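Local coordinates for sensor protein (Rhodopseudomonas palustris, PDB 2OOL) that senses light through a bilin chromophore held in this N-terminal chromophore-binding part and, as the full-length protein, probably relays the signal as a histidine kinase, at residues R67-P70 with A71-L74; D246-P249 with R250-G253. All coordinates share one frame; numbering follows the deposited sequence. Where two conformers were deposited one is given.

Contact 1. Residues R67-P70 with A71-L74; sequences RQPP and ASLL
Pro69 and Pro70 meet Ser72 and Leu73 in a local turn contact, made within one continuous stretch on the surface of the PAS domain, in the loop that leaves helix 62-66. At the centre of the turn's bonding is the carbonyl oxygen of Pro69, which accepts twice from one residue. Pro69 O receives the backbone N of Ser72 at 3.0 Å, a donor standing above the carbonyl plane by 53°. The second grip is very short, 2.5 Å from Ser72 OG to Pro69 O, and here the hydroxyl lies in the carbonyl plane on a lone pair. Ser72 can reach back in this way because OG sits between its backbone N and carbonyl carbon (chi1 60°), which folds the hydroxyl over its own turn. OG also lies 3.7 Å from CD of the Pro69 ring. One step on, Leu73 N gives a straight bond, 163° at the hydrogen, to Pro70 O at 3.1 Å, and Leu74 N repeats the pattern with Ala71 O. Leu73 is the buried member, its side chain packing inward against Val62 and Leu66 of the preceding helix and against Tyr81, while Pro70 touches Glu63 of that helix. Successive bonds from each amide to the carbonyl three residues earlier, the first two accepted by prolines whose nitrogens have no hydrogen to give, make this a worked example of a short 3-10 turn reinforced by a serine hydroxyl.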
# COMPACT_ATOMS: atom_id res chain seq x y z
N ARG A 67 1.22 32.68 17.99
CA ARG A 67 0.83 33.75 18.89
C ARG A 67 1.50 35.08 18.56
O ARG A 67 1.84 35.86 19.45
CB ARG A 67 1.09 33.36 20.35
CG ARG A 67 0.29 32.12 20.78
CD ARG A 67 -1.18 32.49 21.08
NE ARG A 67 -2.13 31.39 20.83
CZ ARG A 67 -3.37 31.54 20.35
NH1 ARG A 67 -3.85 32.75 20.03
NH2 ARG A 67 -4.14 30.47 20.16
N GLN A 68 1.64 35.35 17.26
CA GLN A 68 2.32 36.55 16.79
C GLN A 68 1.59 37.10 15.57
O GLN A 68 0.94 36.36 14.84
CB GLN A 68 3.78 36.22 16.48
CG GLN A 68 4.67 36.05 17.73
CD GLN A 68 5.83 35.10 17.47
OE1 GLN A 68 5.85 34.38 16.47
NE2 GLN A 68 6.81 35.09 18.38
N PRO A 69 1.66 38.44 15.37
CA PRO A 69 1.03 39.00 14.18
C PRO A 69 1.66 38.42 12.90
O PRO A 69 2.89 38.32 12.83
CB PRO A 69 1.31 40.51 14.29
CG PRO A 69 1.66 40.76 15.72
CD PRO A 69 2.28 39.49 16.22
N PRO A 70 0.84 38.01 11.93
CA PRO A 70 1.37 37.47 10.65
C PRO A 70 2.43 38.35 9.99
O PRO A 70 3.48 37.86 9.60
CB PRO A 70 0.12 37.35 9.77
CG PRO A 70 -0.96 37.13 10.70
CD PRO A 70 -0.62 37.95 11.95
N ALA A 71 2.18 39.65 9.90
CA ALA A 71 3.14 40.55 9.28
C ALA A 71 4.53 40.42 9.89
O ALA A 71 5.54 40.55 9.18
CB ALA A 71 2.66 42.01 9.35
N SER A 72 4.61 40.13 11.19
CA SER A 72 5.90 40.24 11.88
C SER A 72 6.84 39.10 11.53
O SER A 72 8.03 39.16 11.89
CB SER A 72 5.70 40.33 13.38
OG SER A 72 5.04 39.17 13.85
N LEU A 73 6.31 38.05 10.89
CA LEU A 73 7.13 36.87 10.51
C LEU A 73 7.84 37.10 9.18
O LEU A 73 8.64 36.26 8.71
CB LEU A 73 6.27 35.60 10.42
CG LEU A 73 5.63 35.17 11.76
CD1 LEU A 73 4.55 34.13 11.64
CD2 LEU A 73 6.69 34.71 12.76
N LEU A 74 7.56 38.22 8.54
CA LEU A 74 8.06 38.39 7.18
C LEU A 74 9.60 38.60 7.22
O LEU A 74 10.17 39.41 7.97
CB LEU A 74 7.26 39.45 6.41
CG LEU A 74 5.73 39.18 6.28
CD1 LEU A 74 4.95 40.34 5.59
CD2 LEU A 74 5.36 37.84 5.61

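Contact 2. Residues D246-P249 with R250-G253; sequences DINP and RLGG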
# COMPACT_ATOMS: atom_id res chain seq x y z
N ASP A 246 -0.39 38.48 -0.07
CA ASP A 246 -0.75 37.64 -1.20
C ASP A 246 0.08 38.14 -2.37
O ASP A 246 -0.46 38.73 -3.32
CB ASP A 246 -2.28 37.74 -1.45
CG ASP A 246 -2.75 36.94 -2.66
OD1 ASP A 246 -2.04 35.98 -3.08
OD2 ASP A 246 -3.87 37.29 -3.19
N ILE A 247 1.40 37.93 -2.30
CA ILE A 247 2.34 38.42 -3.29
C ILE A 247 3.48 37.42 -3.48
O ILE A 247 4.08 36.99 -2.50
CB ILE A 247 3.07 39.73 -2.85
CG1 ILE A 247 2.07 40.86 -2.58
CG2 ILE A 247 4.06 40.19 -3.93
CD1 ILE A 247 2.71 42.07 -1.83
N ASN A 248 3.77 37.06 -4.73
CA ASN A 248 4.88 36.19 -5.02
C ASN A 248 6.14 37.06 -4.94
O ASN A 248 6.24 38.08 -5.61
CB ASN A 248 4.66 35.55 -6.39
CG ASN A 248 5.83 34.73 -6.85
OD1 ASN A 248 6.98 35.14 -6.68
ND2 ASN A 248 5.55 33.58 -7.46
N PRO A 249 7.08 36.70 -4.04
CA PRO A 249 8.24 37.59 -3.81
C PRO A 249 9.22 37.62 -4.97
O PRO A 249 9.97 38.61 -5.11
CB PRO A 249 8.90 36.99 -2.56
CG PRO A 249 8.60 35.56 -2.66
CD PRO A 249 7.18 35.48 -3.20
N ARG A 250 9.26 36.57 -5.78
CA ARG A 250 10.21 36.59 -6.92
C ARG A 250 9.62 37.28 -8.17
O ARG A 250 10.29 38.04 -8.81
CB ARG A 250 10.65 35.15 -7.27
CG ARG A 250 11.56 34.45 -6.24
CD ARG A 250 12.79 35.26 -5.92
NE ARG A 250 12.72 35.84 -4.58
CZ ARG A 250 13.28 36.99 -4.18
NH1 ARG A 250 13.95 37.78 -5.04
NH2 ARG A 250 13.15 37.37 -2.91
N LEU A 251 8.33 37.00 -8.49
CA LEU A 251 7.74 37.42 -9.76
C LEU A 251 6.75 38.57 -9.65
O LEU A 251 6.56 39.28 -10.66
CB LEU A 251 7.06 36.28 -10.45
CG LEU A 251 7.92 35.03 -10.65
CD1 LEU A 251 7.02 33.96 -11.19
CD2 LEU A 251 9.17 35.23 -11.56
N GLY A 252 6.21 38.84 -8.45
CA GLY A 252 5.17 39.85 -8.32
C GLY A 252 3.90 39.08 -8.56
O GLY A 252 3.92 37.86 -8.87
N GLY A 253 2.78 39.78 -8.36
CA GLY A 253 1.51 39.23 -8.54
C GLY A 253 1.08 38.38 -7.35
O GLY A 253 1.87 38.15 -6.45
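Asn248 organises the turn with its side-chain oxygen, which takes two backbone amides at once. Arg250 N reaches Asn248 OD1 at 2.8 Å, nearly along the C=O axis, whereas Leu251 N comes to the same OD1 at 2.9 Å from above the carboxamide plane, with a straighter N-H of 166°. The torsion behind this places CG anti to the backbone N (chi1 174°), swinging the amide over the chain that follows. The main chain adds a bond from Gly252 N to Asn248 O at 2.9 Å, and with the side-chain bonds this completes an Asx motif. Farther out, Asn248 N donates to Gly253 O at 2.8 Å, and Ile247 CA makes a C-H...O contact with that same oxygen, so the two arms come back side by side. At its backbone angles Gly252 could hardly carry a side chain, since a CB would press on the carbonyl oxygen of Leu251. The other end of the carboxamide, ND2, donates to Asp126 O. With an alanine at Asn248, the amides of Arg250 and Leu251 would probably lose their shared acceptor, and Asp126 O its donor. Packing is lighter: Leu251 runs alongside Asn248, bringing CD1 to 4.0 Å from ND2, and the bent Arg250 chain lays a guanidinium face over Pro249 O. Although the turn belongs to the GAF domain and follows strand 241-244, it rests on the PAS domain, with Asn248, Pro249 and Arg250 against Ile128 of strand 128-134 and Leu251 against Asp126 and Ser127.

How the contacts relate
Both contacts are surface turns in loops, and neither lies in a core, though each sends one buried residue inward: an apolar one, Leu73, in contact 1 and a polar one, Asn248, in contact 2. Their chemistry differs accordingly. In contact 1 a backbone carbonyl collects a side-chain and a backbone donor, whereas in contact 2 a side-chain carbonyl collects two backbone donors. Contact 1 leans on its own preceding helix; contact 2 crosses from the GAF domain to the sheet of the PAS domain, in which strand 241-244 lies between 38-39 and 55-59. Their centres are about 18 Å apart and they do not touch, but Leu74 packs on Pro245, just ahead of 246-249.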